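PKS (Streptomyces albus, PDB 4OQJ) probably elongates polyketide chains by decarboxylative condensation, as a ketosynthase-bearing part of the oxazolomycin assembly line. Local coordinates at residues A[572-577]-A[583-588]; A[558-563]-A[587-592]; A[58-63]-A[75-80]. One frame throughout, in Å; residues are numbered along the deposited sequence.

In the fold
Interactions 1 and 2 are neighbours in one cluster of helices, their centres 10 Å apart, and both end on helix 585-590. L588 faces helix 568-581 in interaction 1, while L589 turns to helix 557-566 in interaction 2. The two meet directly where CZ of F574 touches CD2 of L589 at 3.5 Å, making one continuous apolar patch. Interaction 3 is remote, on the other side of the chain's centre, about 76 Å from interaction 1 and 73 Å from interaction 2 between centres, in the N-terminal part of the ketosynthase. None of the three segment pairs includes S292 or K294, the residues at the potassium site.

Interaction 1 of 3, residues A[572-577]-A[583-588]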
ATOM      1  N   GLU A 572      25.447 -39.777  20.725  1.00 30.82           N
ATOM      2  CA  GLU A 572      24.192 -40.515  20.561  1.00 33.55           C
ATOM      3  C   GLU A 572      24.382 -41.783  19.736  1.00 33.35           C
ATOM      4  O   GLU A 572      24.077 -42.882  20.195  1.00 35.52           O
ATOM      5  CB  GLU A 572      23.118 -39.640  19.899  1.00 35.78           C
ATOM      6  CG  GLU A 572      21.811 -40.399  19.599  1.00 43.11           C
ATOM      7  CD  GLU A 572      20.850 -39.638  18.696  1.00 50.77           C
ATOM      8  OE1 GLU A 572      20.998 -38.404  18.545  1.00 48.65           O
ATOM      9  OE2 GLU A 572      19.941 -40.290  18.131  1.00 56.10           O
ATOM     10  N   HIS A 573      24.867 -41.632  18.510  1.00 30.25           N
ATOM     11  CA  HIS A 573      24.989 -42.775  17.604  1.00 29.98           C
ATOM     12  C   HIS A 573      26.080 -43.754  18.022  1.00 25.43           C
ATOM     13  O   HIS A 573      25.998 -44.950  17.725  1.00 28.41           O
ATOM     14  CB  HIS A 573      25.243 -42.284  16.186  1.00 31.87           C
ATOM     15  CG  HIS A 573      24.126 -41.448  15.647  1.00 32.22           C
ATOM     16  ND1 HIS A 573      22.884 -41.970  15.365  1.00 37.03           N
ATOM     17  CD2 HIS A 573      24.053 -40.124  15.371  1.00 29.88           C
ATOM     18  CE1 HIS A 573      22.094 -41.004  14.925  1.00 36.23           C
ATOM     19  NE2 HIS A 573      22.778 -39.876  14.921  1.00 30.41           N
ATOM     20  N   PHE A 574      27.109 -43.266  18.702  1.00 25.51           N
ATOM     21  CA  PHE A 574      28.153 -44.166  19.181  1.00 25.70           C
ATOM     22  C   PHE A 574      27.593 -45.064  20.285  1.00 24.78           C
ATOM     23  O   PHE A 574      27.859 -46.264  20.308  1.00 24.40           O
ATOM     24  CB  PHE A 574      29.370 -43.382  19.688  1.00 22.95           C
ATOM     25  CG  PHE A 574      30.583 -44.242  19.936  1.00 24.39           C
ATOM     26  CD1 PHE A 574      30.762 -44.876  21.147  1.00 26.51           C
ATOM     27  CD2 PHE A 574      31.537 -44.420  18.947  1.00 24.70           C
ATOM     28  CE1 PHE A 574      31.872 -45.671  21.370  1.00 28.59           C
ATOM     29  CE2 PHE A 574      32.636 -45.202  19.157  1.00 24.51           C
ATOM     30  CZ  PHE A 574      32.811 -45.833  20.373  1.00 28.09           C
ATOM     31  N   ASP A 575      26.834 -44.476  21.207  1.00 27.84           N
ATOM     32  CA  ASP A 575      26.203 -45.243  22.278  1.00 30.40           C
ATOM     33  C   ASP A 575      25.325 -46.339  21.692  1.00 30.80           C
ATOM     34  O   ASP A 575      25.399 -47.499  22.102  1.00 30.17           O
ATOM     35  CB  ASP A 575      25.367 -44.336  23.186  1.00 30.01           C
ATOM     36  CG  ASP A 575      26.207 -43.573  24.196  1.00 29.62           C
ATOM     37  OD1 ASP A 575      27.400 -43.909  24.376  1.00 31.19           O
ATOM     38  OD2 ASP A 575      25.664 -42.637  24.828  1.00 30.36           O
ATOM     39  N   ARG A 576      24.504 -45.974  20.717  1.00 34.91           N
ATOM     40  CA  ARG A 576      23.582 -46.931  20.126  1.00 41.33           C
ATOM     41  C   ARG A 576      24.323 -47.988  19.313  1.00 40.60           C
ATOM     42  O   ARG A 576      23.924 -49.151  19.294  1.00 39.35           O
ATOM     43  CB  ARG A 576      22.548 -46.200  19.270  1.00 43.84           C
ATOM     44  CG  ARG A 576      21.677 -45.248  20.096  1.00 54.01           C
ATOM     45  CD  ARG A 576      20.538 -44.623  19.297  1.00 63.77           C
ATOM     46  NE  ARG A 576      19.851 -43.588  20.071  1.00 72.49           N
ATOM     47  CZ  ARG A 576      18.903 -43.821  20.980  1.00 76.39           C
ATOM     48  NH1 ARG A 576      18.504 -45.065  21.248  1.00 69.90           N
ATOM     49  NH2 ARG A 576      18.347 -42.800  21.626  1.00 80.33           N
ATOM     50  N   CYS A 577      25.415 -47.599  18.663  1.00 36.94           N
ATOM     51  CA  CYS A 577      26.235 -48.557  17.929  1.00 34.06           C
ATOM     52  C   CYS A 577      26.914 -49.544  18.875  1.00 31.91           C
ATOM     53  O   CYS A 577      27.037 -50.722  18.562  1.00 32.20           O
ATOM     54  CB  CYS A 577      27.296 -47.842  17.096  1.00 30.80           C
ATOM     55  SG  CYS A 577      28.395 -48.970  16.229  1.00 32.94           S
ATOM     56  N   THR A 583      29.216 -54.304  23.161  1.00 45.25           N
ATOM     57  CA  THR A 583      30.386 -53.862  23.922  1.00 39.47           C
ATOM     58  C   THR A 583      30.129 -52.510  24.596  1.00 36.93           C
ATOM     59  O   THR A 583      29.493 -51.636  24.012  1.00 36.97           O
ATOM     60  CB  THR A 583      31.624 -53.750  23.017  1.00 40.78           C
ATOM     61  OG1 THR A 583      31.756 -54.947  22.243  1.00 41.27           O
ATOM     62  CG2 THR A 583      32.883 -53.539  23.847  1.00 44.18           C
ATOM     63  N   PRO A 584      30.615 -52.332  25.836  1.00 38.37           N
ATOM     64  CA  PRO A 584      30.436 -51.016  26.463  1.00 40.34           C
ATOM     65  C   PRO A 584      31.115 -49.894  25.673  1.00 38.17           C
ATOM     66  O   PRO A 584      32.195 -50.106  25.116  1.00 35.21           O
ATOM     67  CB  PRO A 584      31.088 -51.192  27.837  1.00 42.34           C
ATOM     68  CG  PRO A 584      30.982 -52.660  28.113  1.00 43.43           C
ATOM     69  CD  PRO A 584      31.141 -53.333  26.783  1.00 40.87           C
ATOM     70  N   ALA A 585      30.482 -48.726  25.626  1.00 35.24           N
ATOM     71  CA  ALA A 585      31.021 -47.585  24.890  1.00 31.64           C
ATOM     72  C   ALA A 585      32.425 -47.223  25.361  1.00 33.09           C
ATOM     73  O   ALA A 585      33.309 -46.964  24.547  1.00 31.69           O
ATOM     74  CB  ALA A 585      30.099 -46.386  25.034  1.00 29.51           C
ATOM     75  N   ALA A 586      32.629 -47.212  26.674  1.00 39.13           N
ATOM     76  CA  ALA A 586      33.935 -46.882  27.247  1.00 39.78           C
ATOM     77  C   ALA A 586      35.025 -47.822  26.740  1.00 36.56           C
ATOM     78  O   ALA A 586      36.170 -47.413  26.554  1.00 37.10           O
ATOM     79  CB  ALA A 586      33.873 -46.925  28.761  1.00 43.29           C
ATOM     80  N   GLU A 587      34.663 -49.083  26.523  1.00 35.48           N
ATOM     81  CA  GLU A 587      35.599 -50.067  25.992  1.00 38.36           C
ATOM     82  C   GLU A 587      35.964 -49.742  24.550  1.00 36.04           C
ATOM     83  O   GLU A 587      37.140 -49.723  24.191  1.00 32.11           O
ATOM     84  CB  GLU A 587      35.008 -51.474  26.082  1.00 46.09           C
ATOM     85  CG  GLU A 587      35.535 -52.287  27.250  1.00 61.82           C
ATOM     86  CD  GLU A 587      34.820 -53.614  27.402  1.00 67.12           C
ATOM     87  OE1 GLU A 587      34.816 -54.401  26.428  1.00 59.21           O
ATOM     88  OE2 GLU A 587      34.255 -53.859  28.491  1.00 73.06           O
ATOM     89  N   LEU A 588      34.957 -49.483  23.722  1.00 31.81           N
ATOM     90  CA  LEU A 588      35.204 -49.171  22.314  1.00 32.35           C
ATOM     91  C   LEU A 588      35.995 -47.864  22.132  1.00 32.55           C
ATOM     92  O   LEU A 588      36.855 -47.777  21.256  1.00 37.42           O
ATOM     93  CB  LEU A 588      33.884 -49.083  21.550  1.00 29.99           C
ATOM     94  CG  LEU A 588      33.173 -50.397  21.242  1.00 29.55           C
ATOM     95  CD1 LEU A 588      31.773 -50.134  20.703  1.00 29.53           C
ATOM     96  CD2 LEU A 588      33.971 -51.211  20.249  1.00 30.67           C
TER
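F574 lays the outer end of its ring against the first turn of helix 585-590, overlapping L588 and A585. Its CZ comes to 3.6 Å from L588 CB. At the rim, near the ring plane, CE1 approaches A585 O at 3.7 Å, with the methyl CB of A585 next to the same carbon. With CG anti to the backbone N (chi1 -168°), the ring reaches across to helix 585-590, although its CB does not aim straight there. D575 adds a flanking touch: its carboxylate bends back until OD1 is 3.7 Å from A585 CB, a van der Waals contact only. A585 and D575 are also the closest pair of CA atoms, 6.0 Å apart. The second helix starts behind P584, its N-cap residue, whose O accepts a bond from L588 N and so helps fix L588 in the first turn. F574 also meets the ring of F570 and, on helix 594-610, A599 and V600; L588 also rests on A578 and L581. The arrangement is that of two consecutive helices, 568-581 and 585-590, packed across a short connection in a helical cluster.

Interaction 2 of 3, residues A[558-563]-A[587-592]; sequences EHAAAL and ELLRGH
A chi1 of -72° sets CG of L589 beside its own backbone N, and a chi2 of 177° turns CD1 anti to CA, leaving CD2 as the branch that meets A560. This is helix-helix packing within an all-helical cluster, where helix 557-566 meets helix 585-590: one leucine branch against the backbone and methyl of one alanine. CD2 lies over the face of the peptide group that joins A560 to A561. It is 3.6 Å from A560 O and 4.2 Å from A561 N, so the methyl is nearer the carbonyl oxygen than the nitrogen of that peptide. The same CD2 is 3.8 Å from A560 CB, which points toward the second helix and is itself buried. Because A560 carries only a methyl, the backbones draw close, with 5.6 Å between the CA atoms of A560 and L589. A561 flanks the contact at its more exposed margin, where its surface is partly covered without close side-chain contact.

Around the pair, V600 of helix 594-610 also packs on A560, while L589 touches Y564 and F574, which tie it to both preceding helices. Helix 557-566 is also held against G660 and F663 through H559, whose ND1 is hydrogen-bonded to G660 N and whose ring meets that of F663. G591 N bonds to L588 O at 3.0 Å. H592 pairs through its backbone with G555, in the chain just before helix 557-566. On the A560 methyl, the backbone of L589 completes the fit: L589 O is 4.1 Å from A560 CB, on another side of the methyl from CD2.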
ATOM      1  N   GLU A 558      42.141 -41.483  20.905  1.00 29.82           N
ATOM      2  CA  GLU A 558      42.133 -40.060  21.219  1.00 31.87           C
ATOM      3  C   GLU A 558      41.067 -39.334  20.400  1.00 28.26           C
ATOM      4  O   GLU A 558      40.332 -38.485  20.922  1.00 26.13           O
ATOM      5  CB  GLU A 558      43.510 -39.447  20.958  1.00 40.31           C
ATOM      6  CG  GLU A 558      43.623 -37.986  21.370  1.00 56.04           C
ATOM      7  CD  GLU A 558      44.885 -37.324  20.848  1.00 68.88           C
ATOM      8  OE1 GLU A 558      44.816 -36.136  20.467  1.00 63.93           O
ATOM      9  OE2 GLU A 558      45.944 -37.988  20.826  1.00 82.68           O
ATOM     10  N   HIS A 559      40.983 -39.669  19.117  1.00 24.40           N
ATOM     11  CA  HIS A 559      39.999 -39.059  18.240  1.00 24.42           C
ATOM     12  C   HIS A 559      38.581 -39.438  18.660  1.00 24.31           C
ATOM     13  O   HIS A 559      37.685 -38.593  18.684  1.00 23.01           O
ATOM     14  CB  HIS A 559      40.221 -39.478  16.785  1.00 24.17           C
ATOM     15  CG  HIS A 559      39.096 -39.080  15.880  1.00 22.56           C
ATOM     16  ND1 HIS A 559      38.769 -37.766  15.628  1.00 23.43           N
ATOM     17  CD2 HIS A 559      38.210 -39.829  15.185  1.00 22.11           C
ATOM     18  CE1 HIS A 559      37.731 -37.721  14.808  1.00 21.89           C
ATOM     19  NE2 HIS A 559      37.373 -38.959  14.526  1.00 21.38           N
ATOM     20  N   ALA A 560      38.389 -40.719  18.976  1.00 25.61           N
ATOM     21  CA  ALA A 560      37.079 -41.222  19.375  1.00 24.44           C
ATOM     22  C   ALA A 560      36.614 -40.528  20.643  1.00 22.96           C
ATOM     23  O   ALA A 560      35.483 -40.068  20.716  1.00 22.34           O
ATOM     24  CB  ALA A 560      37.129 -42.729  19.579  1.00 27.71           C
ATOM     25  N   ALA A 561      37.498 -40.438  21.632  1.00 27.46           N
ATOM     26  CA  ALA A 561      37.163 -39.823  22.916  1.00 30.64           C
ATOM     27  C   ALA A 561      36.828 -38.337  22.775  1.00 30.39           C
ATOM     28  O   ALA A 561      35.916 -37.829  23.442  1.00 29.26           O
ATOM     29  CB  ALA A 561      38.310 -40.016  23.899  1.00 33.03           C
ATOM     30  N   ALA A 562      37.539 -37.646  21.891  1.00 30.52           N
ATOM     31  CA  ALA A 562      37.279 -36.227  21.633  1.00 29.86           C
ATOM     32  C   ALA A 562      35.898 -35.983  21.016  1.00 27.42           C
ATOM     33  O   ALA A 562      35.141 -35.108  21.465  1.00 24.48           O
ATOM     34  CB  ALA A 562      38.364 -35.655  20.725  1.00 31.76           C
ATOM     35  N   LEU A 563      35.568 -36.726  19.969  1.00 22.48           N
ATOM     36  CA  LEU A 563      34.252 -36.594  19.362  1.00 21.02           C
ATOM     37  C   LEU A 563      33.148 -36.950  20.360  1.00 21.54           C
ATOM     38  O   LEU A 563      32.088 -36.317  20.377  1.00 22.57           O
ATOM     39  CB  LEU A 563      34.117 -37.482  18.123  1.00 23.85           C
ATOM     40  CG  LEU A 563      34.760 -36.988  16.824  1.00 26.96           C
ATOM     41  CD1 LEU A 563      34.463 -37.966  15.702  1.00 27.43           C
ATOM     42  CD2 LEU A 563      34.307 -35.585  16.446  1.00 24.04           C
ATOM     43  N   GLU A 587      34.663 -49.083  26.523  1.00 35.48           N
ATOM     44  CA  GLU A 587      35.599 -50.067  25.992  1.00 38.36           C
ATOM     45  C   GLU A 587      35.964 -49.742  24.550  1.00 36.04           C
ATOM     46  O   GLU A 587      37.140 -49.723  24.191  1.00 32.11           O
ATOM     47  CB  GLU A 587      35.008 -51.474  26.082  1.00 46.09           C
ATOM     48  CG  GLU A 587      35.535 -52.287  27.250  1.00 61.82           C
ATOM     49  CD  GLU A 587      34.820 -53.614  27.402  1.00 67.12           C
ATOM     50  OE1 GLU A 587      34.816 -54.401  26.428  1.00 59.21           O
ATOM     51  OE2 GLU A 587      34.255 -53.859  28.491  1.00 73.06           O
ATOM     52  N   LEU A 588      34.957 -49.483  23.722  1.00 31.81           N
ATOM     53  CA  LEU A 588      35.204 -49.171  22.314  1.00 32.35           C
ATOM     54  C   LEU A 588      35.995 -47.864  22.132  1.00 32.55           C
ATOM     55  O   LEU A 588      36.855 -47.777  21.256  1.00 37.42           O
ATOM     56  CB  LEU A 588      33.884 -49.083  21.550  1.00 29.99           C
ATOM     57  CG  LEU A 588      33.173 -50.397  21.242  1.00 29.55           C
ATOM     58  CD1 LEU A 588      31.773 -50.134  20.703  1.00 29.53           C
ATOM     59  CD2 LEU A 588      33.971 -51.211  20.249  1.00 30.67           C
ATOM     60  N   LEU A 589      35.711 -46.857  22.956  1.00 28.42           N
ATOM     61  CA  LEU A 589      36.392 -45.564  22.858  1.00 27.69           C
ATOM     62  C   LEU A 589      37.881 -45.678  23.159  1.00 29.29           C
ATOM     63  O   LEU A 589      38.674 -44.842  22.730  1.00 30.23           O
ATOM     64  CB  LEU A 589      35.776 -44.544  23.818  1.00 27.49           C
ATOM     65  CG  LEU A 589      34.398 -43.955  23.516  1.00 32.25           C
ATOM     66  CD1 LEU A 589      33.997 -43.025  24.660  1.00 36.13           C
ATOM     67  CD2 LEU A 589      34.360 -43.212  22.178  1.00 29.81           C
ATOM     68  N   ARG A 590      38.238 -46.695  23.935  1.00 30.34           N
ATOM     69  CA  ARG A 590      39.619 -46.960  24.310  1.00 36.48           C
ATOM     70  C   ARG A 590      40.275 -47.894  23.317  1.00 35.30           C
ATOM     71  O   ARG A 590      41.496 -48.057  23.321  1.00 36.56           O
ATOM     72  CB  ARG A 590      39.695 -47.590  25.707  1.00 50.62           C
ATOM     73  CG  ARG A 590      39.538 -46.599  26.857  1.00 68.92           C
ATOM     74  CD  ARG A 590      39.440 -47.282  28.232  1.00 85.18           C
ATOM     75  NE  ARG A 590      38.866 -48.632  28.179  1.00 92.46           N
ATOM     76  CZ  ARG A 590      38.011 -49.139  29.069  1.00 87.86           C
ATOM     77  NH1 ARG A 590      37.595 -48.420  30.107  1.00 87.45           N
ATOM     78  NH2 ARG A 590      37.560 -50.379  28.918  1.00 81.70           N
ATOM     79  N   GLY A 591      39.457 -48.516  22.474  1.00 32.59           N
ATOM     80  CA  GLY A 591      39.915 -49.638  21.671  1.00 30.85           C
ATOM     81  C   GLY A 591      40.732 -49.272  20.445  1.00 30.88           C
ATOM     82  O   GLY A 591      40.612 -48.175  19.889  1.00 30.39           O
ATOM     83  N   HIS A 592      41.565 -50.219  20.026  1.00 33.84           N
ATOM     84  CA  HIS A 592      42.371 -50.087  18.817  1.00 36.43           C
ATOM     85  C   HIS A 592      41.950 -51.079  17.738  1.00 33.99           C
ATOM     86  O   HIS A 592      42.458 -51.035  16.615  1.00 33.39           O
ATOM     87  CB  HIS A 592      43.849 -50.314  19.138  1.00 38.43           C
ATOM     88  CG  HIS A 592      44.485 -49.205  19.911  1.00 36.12           C
ATOM     89  ND1 HIS A 592      44.726 -49.285  21.266  1.00 33.79           N
ATOM     90  CD2 HIS A 592      44.958 -47.998  19.514  1.00 33.44           C
ATOM     91  CE1 HIS A 592      45.316 -48.175  21.671  1.00 33.66           C
ATOM     92  NE2 HIS A 592      45.468 -47.377  20.628  1.00 34.46           N
TER

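Interaction 3 of 3, residues A[58-63]-A[75-80]; sequences EELRAA and YVKAGQ
L60 reaches out from helix 57-62 and crosses K77 at about a right angle, while running past Y75 in the opposite direction to that side chain. Its two methyl branches divide the work. CD1 presses on the aliphatic part of K77, 3.6 Å from CG and 3.8 Å from both CB and CD, so three consecutive carbons of the lysine form a bar beneath one methyl. The same CD1 comes up to the rim of the Y75 ring, near its plane, with CE2 at 4.2 Å. CD2 sits farther along the tyrosine, 4.1 Å from its OH. L60 therefore fills the angle between an extended lysine and the edge of an aromatic ring, and the touch is wholly van der Waals.

The polar ends of both partners are engaged with other residues. K77 leaves its backbone with CG beside the N (chi1 -59°) and runs straight from there, which lays its methylenes under L60 and carries NZ on to a salt bridge with D57 at the start of the helix. Y75 OH has a weak hydrogen bond with G229 N. K77 is also the centre of an inverse gamma turn, closed by a weak bond of 3.0 Å from A78 N to V76 O, and this turn interrupts strand 75-79 at a residue whose side chain L60 touches.

That strand is the middle one of a small antiparallel sheet: K77 and G79 pair through their backbones with F55 and T53, and V76 with Y230 on strand 230-231. F55 and L70 also pack on L60, so helix 57-62 is seated on this sheet in the ketosynthase, with helix 67-71, which contributes L70 to L60 and K77 and L69 to Y75, alongside.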
ATOM      1  N   GLU A  58      32.768  18.603 -21.179  1.00 34.94           N
ATOM      2  CA  GLU A  58      33.033  17.393 -21.953  1.00 35.00           C
ATOM      3  C   GLU A  58      32.064  16.268 -21.577  1.00 33.45           C
ATOM      4  O   GLU A  58      31.478  15.627 -22.451  1.00 33.18           O
ATOM      5  CB  GLU A  58      34.472  16.911 -21.750  1.00 37.34           C
ATOM      6  CG  GLU A  58      34.800  15.646 -22.548  1.00 42.65           C
ATOM      7  CD  GLU A  58      36.120  15.013 -22.157  1.00 44.17           C
ATOM      8  OE1 GLU A  58      36.817  15.559 -21.273  1.00 43.96           O
ATOM      9  OE2 GLU A  58      36.467  13.970 -22.747  1.00 45.83           O
ATOM     10  N   GLU A  59      31.910  16.023 -20.279  1.00 31.66           N
ATOM     11  CA  GLU A  59      30.996  14.983 -19.801  1.00 31.67           C
ATOM     12  C   GLU A  59      29.566  15.264 -20.217  1.00 33.35           C
ATOM     13  O   GLU A  59      28.832  14.351 -20.583  1.00 38.50           O
ATOM     14  CB  GLU A  59      31.070  14.857 -18.277  1.00 36.37           C
ATOM     15  CG  GLU A  59      32.392  14.285 -17.784  1.00 45.59           C
ATOM     16  CD  GLU A  59      32.660  14.555 -16.310  1.00 50.54           C
ATOM     17  OE1 GLU A  59      32.209  15.598 -15.777  1.00 45.23           O
ATOM     18  OE2 GLU A  59      33.336  13.709 -15.684  1.00 53.73           O
ATOM     19  N   LEU A  60      29.163  16.530 -20.155  1.00 32.31           N
ATOM     20  CA  LEU A  60      27.804  16.895 -20.526  1.00 32.74           C
ATOM     21  C   LEU A  60      27.592  16.687 -22.030  1.00 35.03           C
ATOM     22  O   LEU A  60      26.543  16.207 -22.462  1.00 37.42           O
ATOM     23  CB  LEU A  60      27.510  18.339 -20.117  1.00 31.81           C
ATOM     24  CG  LEU A  60      27.447  18.527 -18.596  1.00 30.79           C
ATOM     25  CD1 LEU A  60      27.526  19.995 -18.215  1.00 29.41           C
ATOM     26  CD2 LEU A  60      26.186  17.889 -18.021  1.00 32.60           C
ATOM     27  N   ARG A  61      28.596  17.024 -22.824  1.00 38.13           N
ATOM     28  CA  ARG A  61      28.506  16.814 -24.264  1.00 43.30           C
ATOM     29  C   ARG A  61      28.421  15.330 -24.582  1.00 45.75           C
ATOM     30  O   ARG A  61      27.594  14.917 -25.387  1.00 45.62           O
ATOM     31  CB  ARG A  61      29.694  17.453 -24.970  1.00 41.43           C
ATOM     32  CG  ARG A  61      29.544  18.961 -25.073  1.00 38.19           C
ATOM     33  CD  ARG A  61      30.833  19.665 -25.404  1.00 38.93           C
ATOM     34  NE  ARG A  61      30.579  21.089 -25.605  1.00 40.58           N
ATOM     35  CZ  ARG A  61      31.413  22.068 -25.268  1.00 44.06           C
ATOM     36  NH1 ARG A  61      32.587  21.807 -24.710  1.00 45.74           N
ATOM     37  NH2 ARG A  61      31.063  23.321 -25.496  1.00 49.64           N
ATOM     38  N   ALA A  62      29.270  14.540 -23.932  1.00 46.70           N
ATOM     39  CA  ALA A  62      29.233  13.087 -24.061  1.00 46.93           C
ATOM     40  C   ALA A  62      27.838  12.559 -23.781  1.00 49.04           C
ATOM     41  O   ALA A  62      27.387  11.609 -24.414  1.00 52.53           O
ATOM     42  CB  ALA A  62      30.235  12.440 -23.116  1.00 42.10           C
ATOM     43  N   ALA A  63      27.156  13.193 -22.834  1.00 49.14           N
ATOM     44  CA  ALA A  63      25.824  12.776 -22.427  1.00 48.71           C
ATOM     45  C   ALA A  63      24.738  13.338 -23.344  1.00 51.40           C
ATOM     46  O   ALA A  63      23.546  13.210 -23.057  1.00 53.53           O
ATOM     47  CB  ALA A  63      25.564  13.201 -20.991  1.00 50.88           C
ATOM     48  N   TYR A  75      21.669  27.110 -16.378  1.00 41.26           N
ATOM     49  CA  TYR A  75      21.933  25.677 -16.353  1.00 36.93           C
ATOM     50  C   TYR A  75      22.898  25.332 -15.225  1.00 32.92           C
ATOM     51  O   TYR A  75      23.946  25.964 -15.071  1.00 36.43           O
ATOM     52  CB  TYR A  75      22.485  25.196 -17.703  1.00 37.60           C
ATOM     53  CG  TYR A  75      22.479  23.688 -17.852  1.00 36.20           C
ATOM     54  CD1 TYR A  75      21.301  22.998 -18.108  1.00 36.37           C
ATOM     55  CD2 TYR A  75      23.643  22.955 -17.724  1.00 34.96           C
ATOM     56  CE1 TYR A  75      21.288  21.610 -18.231  1.00 34.62           C
ATOM     57  CE2 TYR A  75      23.641  21.569 -17.848  1.00 34.42           C
ATOM     58  CZ  TYR A  75      22.461  20.903 -18.105  1.00 36.95           C
ATOM     59  OH  TYR A  75      22.463  19.528 -18.236  1.00 41.61           O
ATOM     60  N   VAL A  76      22.531  24.321 -14.443  1.00 27.12           N
ATOM     61  CA  VAL A  76      23.343  23.854 -13.322  1.00 26.45           C
ATOM     62  C   VAL A  76      24.093  22.580 -13.709  1.00 26.92           C
ATOM     63  O   VAL A  76      23.484  21.532 -13.926  1.00 26.55           O
ATOM     64  CB  VAL A  76      22.460  23.594 -12.081  1.00 28.49           C
ATOM     65  CG1 VAL A  76      23.306  23.130 -10.891  1.00 32.43           C
ATOM     66  CG2 VAL A  76      21.656  24.857 -11.735  1.00 26.98           C
ATOM     67  N   LYS A  77      25.417  22.664 -13.777  1.00 26.40           N
ATOM     68  CA  LYS A  77      26.230  21.553 -14.263  1.00 26.82           C
ATOM     69  C   LYS A  77      26.662  20.634 -13.122  1.00 26.05           C
ATOM     70  O   LYS A  77      27.849  20.434 -12.880  1.00 25.60           O
ATOM     71  CB  LYS A  77      27.451  22.083 -15.015  1.00 28.66           C
ATOM     72  CG  LYS A  77      27.079  22.961 -16.206  1.00 30.34           C
ATOM     73  CD  LYS A  77      28.310  23.514 -16.900  1.00 34.30           C
ATOM     74  CE  LYS A  77      27.924  24.430 -18.048  1.00 38.64           C
ATOM     75  NZ  LYS A  77      29.126  25.049 -18.661  1.00 39.04           N
ATOM     76  N   ALA A  78      25.681  20.065 -12.430  1.00 24.44           N
ATOM     77  CA  ALA A  78      25.955  19.210 -11.289  1.00 24.19           C
ATOM     78  C   ALA A  78      24.767  18.307 -11.028  1.00 22.59           C
ATOM     79  O   ALA A  78      23.666  18.575 -11.495  1.00 24.98           O
ATOM     80  CB  ALA A  78      26.268  20.052 -10.057  1.00 28.98           C
ATOM     81  N   GLY A  79      25.000  17.229 -10.296  1.00 20.12           N
ATOM     82  CA  GLY A  79      23.953  16.281  -9.998  1.00 19.23           C
ATOM     83  C   GLY A  79      24.369  15.354  -8.878  1.00 19.01           C
ATOM     84  O   GLY A  79      25.539  15.310  -8.499  1.00 19.55           O
ATOM     85  N   GLN A  80      23.391  14.638  -8.337  1.00 16.80           N
ATOM     86  CA  GLN A  80      23.609  13.661  -7.281  1.00 16.54           C
ATOM     87  C   GLN A  80      23.379  12.308  -7.890  1.00 20.26           C
ATOM     88  O   GLN A  80      22.231  11.843  -7.934  1.00 20.12           O
ATOM     89  CB  GLN A  80      22.648  13.903  -6.117  1.00 16.62           C
ATOM     90  CG  GLN A  80      22.979  15.139  -5.298  1.00 17.14           C
ATOM     91  CD  GLN A  80      24.086  14.892  -4.293  1.00 20.01           C
ATOM     92  OE1 GLN A  80      24.802  13.894  -4.374  1.00 20.80           O
ATOM     93  NE2 GLN A  80      24.222  15.801  -3.326  1.00 21.59           N
TER